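Local coordinates for protein EF0056 (Enterococcus faecalis, PDB 6ORI) that is an enterococcal surface protein with immunoglobulin-like domains, of unknown molecular function but probably involved in biofilm formation, at residues L34-K39 and L165-Y170; T50-V55 and N139-F144; K84-P89 and R97-R102. All blocks are in the same frame, centred on the assembly; numbering follows the deposited sequence. Where two conformers were deposited one is given.

Interaction 1: residues L34-K39 and L165-Y170; sequences LQFNPK and LMYRIY
Phe36 drives the edge of its ring into the face of Tyr167: CD2 of Phe36 stands over the centre of the tyrosine ring, 3.5 Å from Tyr167 CD1, with the ring planes at 66°. This T-shaped pair is joined by Pro38, whose CG comes within 3.8 Å of Tyr167 CE2; the compact, apolar pyrrolidine ring suits a place beside an aromatic. Next along, the branched Ile169 fills the gap between Leu34 and Phe36, its CG2 lying 3.9 Å from Phe36 CB and its CG1 4.0 Å from Leu34 CD2. Tyr167 CG sits between the backbone N and the carbonyl carbon (chi1 57°), which lays the ring over toward strand 31-38. There a water links the tyrosine OH, at 2.8 Å, to the backbone O of Phe36, to which it donates, so the phenol's polar end is served without spoiling the apolar contact. The two strands run roughly antiparallel, at 149°, but their axes come no closer than 6.8 Å, and side chains rather than backbone bonds join them. Phe190 meets Tyr167 edge-to-face, Leu72 and Ile70 of strand 68-74 add apolar surface, and strand 50-59 pairs with 31-38 along its backbone.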
loop_
_atom_site.group_PDB
_atom_site.type_symbol
_atom_site.label_atom_id
_atom_site.label_comp_id
_atom_site.label_asym_id
_atom_site.label_seq_id
_atom_site.Cartn_x
_atom_site.Cartn_y
_atom_site.Cartn_z
ATOM N N LEU A 34 -7.810 4.221 1.954
ATOM C CA LEU A 34 -8.485 3.351 1.000
ATOM C C LEU A 34 -7.520 2.227 0.703
ATOM O O LEU A 34 -6.386 2.468 0.295
ATOM C CB LEU A 34 -8.834 4.139 -0.259
ATOM C CG LEU A 34 -9.622 3.406 -1.334
ATOM C CD1 LEU A 34 -10.983 2.975 -0.822
ATOM C CD2 LEU A 34 -9.754 4.290 -2.567
ATOM N N GLN A 35 -7.930 0.989 0.968
ATOM C CA GLN A 35 -7.062 -0.165 0.787
ATOM C C GLN A 35 -7.808 -1.307 0.136
ATOM O O GLN A 35 -9.003 -1.491 0.370
ATOM C CB GLN A 35 -6.542 -0.667 2.124
ATOM C CG GLN A 35 -5.789 0.332 2.950
ATOM C CD GLN A 35 -4.445 0.663 2.395
ATOM O OE1 GLN A 35 -3.837 -0.111 1.655
ATOM N NE2 GLN A 35 -3.970 1.830 2.731
ATOM N N PHE A 36 -7.078 -2.077 -0.675
ATOM C CA PHE A 36 -7.545 -3.307 -1.307
ATOM C C PHE A 36 -6.750 -4.449 -0.726
ATOM O O PHE A 36 -5.524 -4.461 -0.811
ATOM C CB PHE A 36 -7.327 -3.216 -2.819
ATOM C CG PHE A 36 -7.704 -4.443 -3.599
ATOM C CD1 PHE A 36 -9.032 -4.768 -3.848
ATOM C CD2 PHE A 36 -6.727 -5.260 -4.104
ATOM C CE1 PHE A 36 -9.349 -5.894 -4.584
ATOM C CE2 PHE A 36 -7.066 -6.378 -4.845
ATOM C CZ PHE A 36 -8.363 -6.683 -5.070
ATOM N N ASN A 37 -7.453 -5.402 -0.113
ATOM C CA ASN A 37 -6.789 -6.481 0.610
ATOM C C ASN A 37 -7.254 -7.844 0.089
ATOM O O ASN A 37 -8.213 -8.418 0.598
ATOM C CB ASN A 37 -7.048 -6.390 2.108
ATOM C CG ASN A 37 -6.301 -7.473 2.878
ATOM O OD1 ASN A 37 -5.329 -8.028 2.386
ATOM N ND2 ASN A 37 -6.782 -7.785 4.057
ATOM N N PRO A 38 -6.553 -8.364 -0.923
ATOM C CA PRO A 38 -6.875 -9.679 -1.488
ATOM C C PRO A 38 -6.184 -10.809 -0.739
ATOM O O PRO A 38 -5.066 -10.623 -0.199
ATOM C CB PRO A 38 -6.299 -9.576 -2.910
ATOM C CG PRO A 38 -5.076 -8.726 -2.741
ATOM C CD PRO A 38 -5.422 -7.731 -1.633
ATOM N N LYS A 39 -6.821 -11.969 -0.714
ATOM C CA LYS A 39 -6.162 -13.163 -0.210
ATOM C C LYS A 39 -4.999 -13.548 -1.125
ATOM O O LYS A 39 -4.980 -13.230 -2.320
ATOM C CB LYS A 39 -7.155 -14.316 -0.154
ATOM C CG LYS A 39 -8.230 -14.163 0.893
ATOM C CD LYS A 39 -7.649 -14.166 2.293
ATOM C CE LYS A 39 -8.750 -14.164 3.316
ATOM N NZ LYS A 39 -8.404 -13.298 4.474
ATOM N N LEU A 165 2.158 -9.334 -10.181
ATOM C CA LEU A 165 0.781 -9.014 -10.568
ATOM C C LEU A 165 0.274 -7.869 -9.730
ATOM O O LEU A 165 0.018 -8.017 -8.540
ATOM C CB LEU A 165 -0.143 -10.212 -10.384
ATOM C CG LEU A 165 0.161 -11.438 -11.251
ATOM C CD1 LEU A 165 -0.594 -12.652 -10.689
ATOM C CD2 LEU A 165 -0.181 -11.202 -12.711
ATOM N N MET A 166 0.132 -6.721 -10.358
ATOM C CA MET A 166 -0.213 -5.524 -9.638
ATOM C C MET A 166 -1.693 -5.280 -9.457
ATOM O O MET A 166 -2.547 -5.824 -10.181
ATOM C CB MET A 166 0.422 -4.326 -10.324
ATOM C CG MET A 166 -0.197 -3.933 -11.649
ATOM S SD MET A 166 -1.694 -2.909 -11.576
ATOM C CE MET A 166 -0.987 -1.373 -11.041
ATOM N N TYR A 167 -1.989 -4.442 -8.474
ATOM C CA TYR A 167 -3.292 -3.801 -8.355
ATOM C C TYR A 167 -3.071 -2.365 -7.899
ATOM O O TYR A 167 -2.054 -2.058 -7.277
ATOM C CB TYR A 167 -4.201 -4.537 -7.383
ATOM C CG TYR A 167 -3.673 -4.713 -5.986
ATOM C CD1 TYR A 167 -3.697 -3.680 -5.061
ATOM C CD2 TYR A 167 -3.188 -5.943 -5.577
ATOM C CE1 TYR A 167 -3.202 -3.883 -3.765
ATOM C CE2 TYR A 167 -2.723 -6.156 -4.302
ATOM C CZ TYR A 167 -2.743 -5.134 -3.406
ATOM O OH TYR A 167 -2.266 -5.389 -2.136
ATOM N N ARG A 168 -4.005 -1.483 -8.239
ATOM C CA ARG A 168 -4.020 -0.114 -7.730
ATOM C C ARG A 168 -5.446 0.257 -7.384
ATOM O O ARG A 168 -6.339 0.121 -8.228
ATOM C CB ARG A 168 -3.455 0.856 -8.771
ATOM C CG ARG A 168 -3.491 2.342 -8.361
ATOM C CD ARG A 168 -3.284 3.263 -9.559
ATOM N NE ARG A 168 -2.921 4.618 -9.175
ATOM C CZ ARG A 168 -3.067 5.693 -9.943
ATOM N NH1 ARG A 168 -3.614 5.616 -11.146
ATOM N NH2 ARG A 168 -2.654 6.865 -9.486
ATOM N N ILE A 169 -5.690 0.719 -6.163
ATOM C CA ILE A 169 -6.983 1.245 -5.776
ATOM C C ILE A 169 -6.840 2.736 -5.473
ATOM O O ILE A 169 -5.832 3.177 -4.910
ATOM C CB ILE A 169 -7.588 0.440 -4.610
ATOM C CG1 ILE A 169 -9.076 0.773 -4.446
ATOM C CG2 ILE A 169 -6.798 0.662 -3.321
ATOM C CD1 ILE A 169 -9.808 -0.132 -3.481
ATOM N N TYR A 170 -7.802 3.530 -5.915
ATOM C CA TYR A 170 -7.700 4.970 -5.762
ATOM C C TYR A 170 -9.068 5.609 -5.806
ATOM O O TYR A 170 -10.047 4.971 -6.161
ATOM C CB TYR A 170 -6.758 5.581 -6.813
ATOM C CG TYR A 170 -7.084 5.318 -8.270
ATOM C CD1 TYR A 170 -6.825 4.073 -8.853
ATOM C CD2 TYR A 170 -7.569 6.326 -9.089
ATOM C CE1 TYR A 170 -7.092 3.847 -10.201
ATOM C CE2 TYR A 170 -7.836 6.097 -10.433
ATOM C CZ TYR A 170 -7.577 4.852 -10.969
ATOM O OH TYR A 170 -7.800 4.580 -12.298
HETATM O O HOH W 1 -3.054 -4.008 0.197
#

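Interaction 2: residues T50-V55 and N139-F144; sequences TIDFEV and NGVITF
Ile51 and Ile142 exchange two backbone hydrogen bonds: Ile142 N gives to Ile51 O at 2.9 Å and nearly straight (170°), while Ile51 N gives to Ile142 O at 3.0 Å. Phe53 and Gly140 form the next hydrogen-bonded pair less evenly. Phe53 N reaches Gly140 O at 2.9 Å from above the carbonyl plane, and the return bond from Gly140 N is weak. The phenylalanine ring is folded back over the partner strand, with CG between its own backbone N and carbonyl carbon (chi1 70°). Gly140 CA sits 3.5 Å from the ring centroid, almost on its normal, a CH-pi contact; with no side chain on Gly140, the ring can lie directly over its CA. Beyond it, Ile142 CG1 packs 3.8 Å from Phe53 CE2, and Ile51 CD1 lies 3.7 Å from Phe144 CE1. These bulky apolar groups share the buried face with Pro38 and Ile85. On the other face, more open to solvent, Thr50 CG2 touches Val141 CG1 at 3.7 Å, and Asp52 lies alongside Val141. At the Asn139 end, a water bridges Asn139 N and Glu54 OE2. Glycine lying beneath an aromatic ring of the adjacent strand is a recurrent antiparallel cross-strand pairing, here within an immunoglobulin-like sheet.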
loop_
_atom_site.group_PDB
_atom_site.type_symbol
_atom_site.label_atom_id
_atom_site.label_comp_id
_atom_site.label_asym_id
_atom_site.label_seq_id
_atom_site.Cartn_x
_atom_site.Cartn_y
_atom_site.Cartn_z
ATOM N N THR A 50 -11.528 -17.837 -8.423
ATOM C CA THR A 50 -11.864 -16.648 -7.641
ATOM C C THR A 50 -10.712 -16.139 -6.780
ATOM O O THR A 50 -9.885 -16.896 -6.278
ATOM C CB THR A 50 -13.096 -16.901 -6.732
ATOM O OG1 THR A 50 -12.867 -18.050 -5.905
ATOM C CG2 THR A 50 -14.340 -17.093 -7.565
ATOM N N ILE A 51 -10.700 -14.826 -6.596
ATOM C CA ILE A 51 -9.857 -14.204 -5.570
ATOM C C ILE A 51 -10.765 -13.449 -4.609
ATOM O O ILE A 51 -11.503 -12.553 -5.028
ATOM C CB ILE A 51 -8.820 -13.252 -6.186
ATOM C CG1 ILE A 51 -7.829 -14.024 -7.055
ATOM C CG2 ILE A 51 -8.094 -12.431 -5.094
ATOM C CD1 ILE A 51 -6.887 -13.140 -7.845
ATOM N N ASP A 52 -10.704 -13.796 -3.328
ATOM C CA ASP A 52 -11.466 -13.113 -2.302
ATOM C C ASP A 52 -10.716 -11.858 -1.868
ATOM O O ASP A 52 -9.468 -11.852 -1.846
ATOM C CB ASP A 52 -11.674 -14.014 -1.074
ATOM C CG ASP A 52 -12.626 -15.178 -1.324
ATOM O OD1 ASP A 52 -13.255 -15.272 -2.403
ATOM O OD2 ASP A 52 -12.752 -15.992 -0.387
ATOM N N PHE A 53 -11.454 -10.828 -1.457
ATOM C CA PHE A 53 -10.832 -9.577 -1.008
ATOM C C PHE A 53 -11.770 -8.806 -0.102
ATOM O O PHE A 53 -12.962 -9.088 -0.055
ATOM C CB PHE A 53 -10.367 -8.681 -2.187
ATOM C CG PHE A 53 -11.504 -8.064 -2.997
ATOM C CD1 PHE A 53 -12.046 -6.832 -2.677
ATOM C CD2 PHE A 53 -12.019 -8.746 -4.083
ATOM C CE1 PHE A 53 -13.074 -6.300 -3.439
ATOM C CE2 PHE A 53 -13.027 -8.208 -4.859
ATOM C CZ PHE A 53 -13.565 -6.999 -4.533
ATOM N N GLU A 54 -11.222 -7.806 0.577
ATOM C CA GLU A 54 -11.996 -6.795 1.279
ATOM C C GLU A 54 -11.460 -5.435 0.867
ATOM O O GLU A 54 -10.301 -5.305 0.415
ATOM C CB GLU A 54 -11.856 -6.913 2.799
ATOM C CG GLU A 54 -12.309 -8.238 3.334
ATOM C CD GLU A 54 -12.274 -8.324 4.850
ATOM O OE1 GLU A 54 -11.352 -7.764 5.499
ATOM O OE2 GLU A 54 -13.168 -8.980 5.393
ATOM N N VAL A 55 -12.312 -4.425 1.012
ATOM C CA VAL A 55 -11.913 -3.035 0.789
ATOM C C VAL A 55 -12.060 -2.296 2.109
ATOM O O VAL A 55 -13.063 -2.461 2.806
ATOM C CB VAL A 55 -12.757 -2.354 -0.306
ATOM C CG1 VAL A 55 -12.259 -0.941 -0.589
ATOM C CG2 VAL A 55 -12.781 -3.187 -1.562
ATOM N N ASN A 139 -16.423 -9.512 1.770
ATOM C CA ASN A 139 -16.937 -10.537 0.856
ATOM C C ASN A 139 -16.738 -10.148 -0.596
ATOM O O ASN A 139 -17.567 -10.427 -1.467
ATOM C CB ASN A 139 -18.407 -10.870 1.155
ATOM C CG ASN A 139 -18.587 -11.352 2.552
ATOM O OD1 ASN A 139 -17.817 -12.176 3.031
ATOM N ND2 ASN A 139 -19.579 -10.819 3.228
ATOM N N GLY A 140 -15.636 -9.488 -0.875
ATOM C CA GLY A 140 -15.270 -9.196 -2.248
ATOM C C GLY A 140 -14.845 -10.451 -2.960
ATOM O O GLY A 140 -14.165 -11.290 -2.394
ATOM N N VAL A 141 -15.233 -10.568 -4.218
ATOM C CA VAL A 141 -14.856 -11.704 -5.051
ATOM C C VAL A 141 -14.572 -11.203 -6.456
ATOM O O VAL A 141 -15.416 -10.550 -7.074
ATOM C CB VAL A 141 -15.960 -12.808 -5.120
ATOM C CG1 VAL A 141 -15.487 -13.951 -5.993
ATOM C CG2 VAL A 141 -16.308 -13.335 -3.751
ATOM N N ILE A 142 -13.365 -11.479 -6.938
ATOM C CA ILE A 142 -13.045 -11.375 -8.358
ATOM C C ILE A 142 -13.255 -12.744 -8.967
ATOM O O ILE A 142 -12.635 -13.714 -8.552
ATOM C CB ILE A 142 -11.593 -10.953 -8.603
ATOM C CG1 ILE A 142 -11.245 -9.620 -7.899
ATOM C CG2 ILE A 142 -11.336 -10.833 -10.121
ATOM C CD1 ILE A 142 -9.742 -9.321 -7.865
ATOM N N THR A 143 -14.126 -12.827 -9.955
ATOM C CA THR A 143 -14.442 -14.088 -10.626
ATOM C C THR A 143 -13.845 -14.080 -12.026
ATOM O O THR A 143 -14.102 -13.168 -12.799
ATOM C CB THR A 143 -15.968 -14.273 -10.718
ATOM O OG1 THR A 143 -16.527 -14.335 -9.411
ATOM C CG2 THR A 143 -16.329 -15.557 -11.449
ATOM N N PHE A 144 -13.122 -15.145 -12.363
ATOM C CA PHE A 144 -12.404 -15.261 -13.636
ATOM C C PHE A 144 -13.080 -16.223 -14.602
ATOM O O PHE A 144 -13.822 -17.103 -14.189
ATOM C CB PHE A 144 -10.944 -15.710 -13.383
ATOM C CG PHE A 144 -10.078 -14.681 -12.673
ATOM C CD1 PHE A 144 -10.045 -14.627 -11.301
ATOM C CD2 PHE A 144 -9.323 -13.773 -13.383
ATOM C CE1 PHE A 144 -9.253 -13.668 -10.650
ATOM C CE2 PHE A 144 -8.528 -12.845 -12.746
ATOM C CZ PHE A 144 -8.515 -12.781 -11.365
HETATM O O HOH W 2 -14.674 -10.563 3.847
#

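Interaction 3: residues K84-P89 and R97-R102; sequences KIQVDP and RRTFVR
The backbones of Ile85-Val87 and Arg98-Phe100 pair antiparallel, Val87 and Arg98 being a hydrogen-bonded pair and Gln86 and Thr99 the non-hydrogen-bonded pair beside it, in the beta hairpin of strands 82-87 and 98-104. Val87 N binds Arg98 O, Arg98 N returns to Val87 O at 2.8 Å, and Phe100 N adds a bond to Ile85 O. A water then bridges the other two backbone atoms of this pair, accepting a hydrogen bond from Ile85 N and donating one to Phe100 O, in place of the direct bond that would complete it.

On the solvent-facing side, Arg97 lays its long chain across strand 82-87. Its extended chain begins with CG anti to the backbone N (chi1 -172°), which carries the guanidinium over the backbone of Gln86 and Val87, one face lying against Gln86 C. Arginine suits this place because its several N-H groups can serve separate acceptors. NE donates to Gln86 OE1 at 2.7 Å, in the plane of the amide carbonyl, although the amide and guanidinium planes are 63° apart. NH1 forms a salt bridge with Asp88 OD1 at 2.9 Å, leaving in the guanidinium plane but meeting the carboxylate from above its plane, and also binds Asn139 O on the adjoining strand. Asp88 OD2 in turn accepts from Asn139 ND2, so each carboxylate oxygen has a partner and the charge of Arg97 is probably well compensated.

The opposite, buried face is largely apolar: beta-branched Ile85 and Val87 lie against Phe100, and Ile85 and Phe100 also touch Trp114 of strand 113-117. Arg98 is the exception on this face, its NE satisfied by the backbone O of Gly124 while Pro89 CG rests over one guanidinium face. Across the hairpin, Ile85 CG2 comes within 3.7 Å of Phe100 CD2.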
loop_
_atom_site.group_PDB
_atom_site.type_symbol
_atom_site.label_atom_id
_atom_site.label_comp_id
_atom_site.label_asym_id
_atom_site.label_seq_id
_atom_site.Cartn_x
_atom_site.Cartn_y
_atom_site.Cartn_z
ATOM N N LYS A 84 -16.310 -10.880 -13.588
ATOM C CA LYS A 84 -17.153 -10.129 -12.680
ATOM C C LYS A 84 -16.381 -9.812 -11.404
ATOM O O LYS A 84 -15.551 -10.612 -10.983
ATOM C CB LYS A 84 -18.388 -11.020 -12.384
ATOM C CG LYS A 84 -19.290 -10.664 -11.224
ATOM C CD LYS A 84 -20.423 -11.730 -11.059
ATOM C CE LYS A 84 -19.922 -13.196 -10.904
ATOM N NZ LYS A 84 -21.019 -14.235 -10.645
ATOM N N ILE A 85 -16.651 -8.651 -10.809
ATOM C CA ILE A 85 -16.114 -8.299 -9.489
ATOM C C ILE A 85 -17.274 -7.743 -8.678
ATOM O O ILE A 85 -17.983 -6.836 -9.142
ATOM C CB ILE A 85 -15.003 -7.248 -9.579
ATOM C CG1 ILE A 85 -13.906 -7.692 -10.550
ATOM C CG2 ILE A 85 -14.470 -6.976 -8.188
ATOM C CD1 ILE A 85 -12.759 -6.717 -10.654
ATOM N N GLN A 86 -17.478 -8.284 -7.476
ATOM C CA GLN A 86 -18.526 -7.814 -6.577
ATOM C C GLN A 86 -17.987 -7.723 -5.161
ATOM O O GLN A 86 -16.954 -8.319 -4.837
ATOM C CB GLN A 86 -19.739 -8.755 -6.564
ATOM C CG GLN A 86 -20.468 -8.883 -7.884
ATOM C CD GLN A 86 -21.702 -9.737 -7.742
ATOM O OE1 GLN A 86 -21.924 -10.332 -6.691
ATOM N NE2 GLN A 86 -22.539 -9.766 -8.772
ATOM N N VAL A 87 -18.675 -6.956 -4.318
ATOM C CA VAL A 87 -18.301 -6.793 -2.914
ATOM C C VAL A 87 -19.529 -6.328 -2.157
ATOM O O VAL A 87 -20.396 -5.692 -2.743
ATOM C CB VAL A 87 -17.132 -5.788 -2.763
ATOM C CG1 VAL A 87 -17.563 -4.370 -3.104
ATOM C CG2 VAL A 87 -16.560 -5.823 -1.368
ATOM N N ASP A 88 -19.611 -6.632 -0.865
ATOM C CA ASP A 88 -20.704 -6.139 -0.049
ATOM C C ASP A 88 -20.349 -4.749 0.469
ATOM O O ASP A 88 -19.192 -4.478 0.755
ATOM C CB ASP A 88 -20.963 -7.059 1.133
ATOM C CG ASP A 88 -21.564 -8.386 0.753
ATOM O OD1 ASP A 88 -22.080 -8.536 -0.378
ATOM O OD2 ASP A 88 -21.544 -9.285 1.628
ATOM N N PRO A 89 -21.344 -3.878 0.655
ATOM C CA PRO A 89 -21.104 -2.604 1.324
ATOM C C PRO A 89 -20.866 -2.820 2.808
ATOM O O PRO A 89 -21.131 -3.892 3.343
ATOM C CB PRO A 89 -22.400 -1.840 1.104
ATOM C CG PRO A 89 -23.424 -2.891 0.933
ATOM C CD PRO A 89 -22.749 -4.023 0.249
ATOM N N ARG A 97 -25.541 -6.192 -2.177
ATOM C CA ARG A 97 -24.215 -6.456 -2.756
ATOM C C ARG A 97 -23.988 -5.564 -3.968
ATOM O O ARG A 97 -24.882 -5.319 -4.767
ATOM C CB ARG A 97 -24.125 -7.922 -3.137
ATOM C CG ARG A 97 -22.790 -8.401 -3.574
ATOM C CD ARG A 97 -22.744 -9.916 -3.480
ATOM N NE ARG A 97 -21.507 -10.464 -3.982
ATOM C CZ ARG A 97 -20.385 -10.551 -3.276
ATOM N NH1 ARG A 97 -20.331 -10.102 -2.033
ATOM N NH2 ARG A 97 -19.323 -11.067 -3.820
ATOM N N ARG A 98 -22.768 -5.048 -4.080
ATOM C CA ARG A 98 -22.406 -4.138 -5.163
ATOM C C ARG A 98 -21.572 -4.827 -6.223
ATOM O O ARG A 98 -20.834 -5.765 -5.944
ATOM C CB ARG A 98 -21.600 -2.953 -4.654
ATOM C CG ARG A 98 -22.194 -2.234 -3.474
ATOM C CD ARG A 98 -23.590 -1.736 -3.699
ATOM N NE ARG A 98 -23.926 -0.793 -2.629
ATOM C CZ ARG A 98 -25.146 -0.491 -2.207
ATOM N NH1 ARG A 98 -26.209 -1.057 -2.757
ATOM N NH2 ARG A 98 -25.304 0.396 -1.235
ATOM N N THR A 99 -21.697 -4.324 -7.456
ATOM C CA THR A 99 -20.879 -4.753 -8.578
ATOM C C THR A 99 -19.878 -3.672 -8.907
ATOM O O THR A 99 -20.212 -2.491 -8.932
ATOM C CB THR A 99 -21.772 -5.061 -9.786
ATOM O OG1 THR A 99 -22.570 -6.207 -9.468
ATOM C CG2 THR A 99 -20.943 -5.401 -11.020
ATOM N N PHE A 100 -18.631 -4.061 -9.104
ATOM C CA PHE A 100 -17.611 -3.156 -9.632
ATOM C C PHE A 100 -17.812 -3.147 -11.156
ATOM O O PHE A 100 -17.754 -4.203 -11.776
ATOM C CB PHE A 100 -16.224 -3.703 -9.308
ATOM C CG PHE A 100 -15.550 -3.119 -8.114
ATOM C CD1 PHE A 100 -14.786 -1.986 -8.257
ATOM C CD2 PHE A 100 -15.591 -3.731 -6.865
ATOM C CE1 PHE A 100 -14.089 -1.431 -7.188
ATOM C CE2 PHE A 100 -14.881 -3.165 -5.790
ATOM C CZ PHE A 100 -14.152 -2.023 -5.967
ATOM N N VAL A 101 -18.066 -2.001 -11.758
ATOM C CA VAL A 101 -18.376 -1.899 -13.185
ATOM C C VAL A 101 -17.114 -1.672 -13.971
ATOM O O VAL A 101 -16.322 -0.790 -13.632
ATOM C CB VAL A 101 -19.362 -0.727 -13.416
ATOM C CG1 VAL A 101 -19.564 -0.433 -14.898
ATOM C CG2 VAL A 101 -20.681 -1.018 -12.739
ATOM N N ARG A 102 -16.916 -2.434 -15.033
ATOM C CA ARG A 102 -15.719 -2.302 -15.826
ATOM C C ARG A 102 -15.795 -1.069 -16.728
ATOM O O ARG A 102 -16.826 -0.794 -17.346
ATOM C CB ARG A 102 -15.490 -3.564 -16.643
ATOM C CG ARG A 102 -14.095 -3.654 -17.196
ATOM C CD ARG A 102 -13.807 -5.066 -17.678
ATOM N NE ARG A 102 -12.429 -5.201 -18.109
ATOM C CZ ARG A 102 -11.817 -6.356 -18.340
ATOM N NH1 ARG A 102 -12.451 -7.509 -18.164
ATOM N NH2 ARG A 102 -10.561 -6.341 -18.749
HETATM O O HOH W 3 -17.948 -6.790 -12.605
#

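In the fold
From the N terminus, strand 31-38 turns back into strand 50-59, which pairs with it through backbone bonds from Asn37 N to Glu54 O and Lys39 N to Asp52 O. Interaction 3 closes the shortest loop, the hairpin whose connection lies between residues 89 and 97. Interaction 2 closes a longer one around it when strand 135-144 returns between 50-59 and 82-87, and interaction 1 encloses both when strand 166-173 arrives; none cross. Thr143 N to Lys84 O joins interactions 2 and 3, whereas interaction 1 links, through side chains, two non-neighbouring strands of the same curled sheet. Phe53 of interaction 2 packs on Phe36 of interaction 1 and on Ile85 and Val87 of interaction 3, tying the three together.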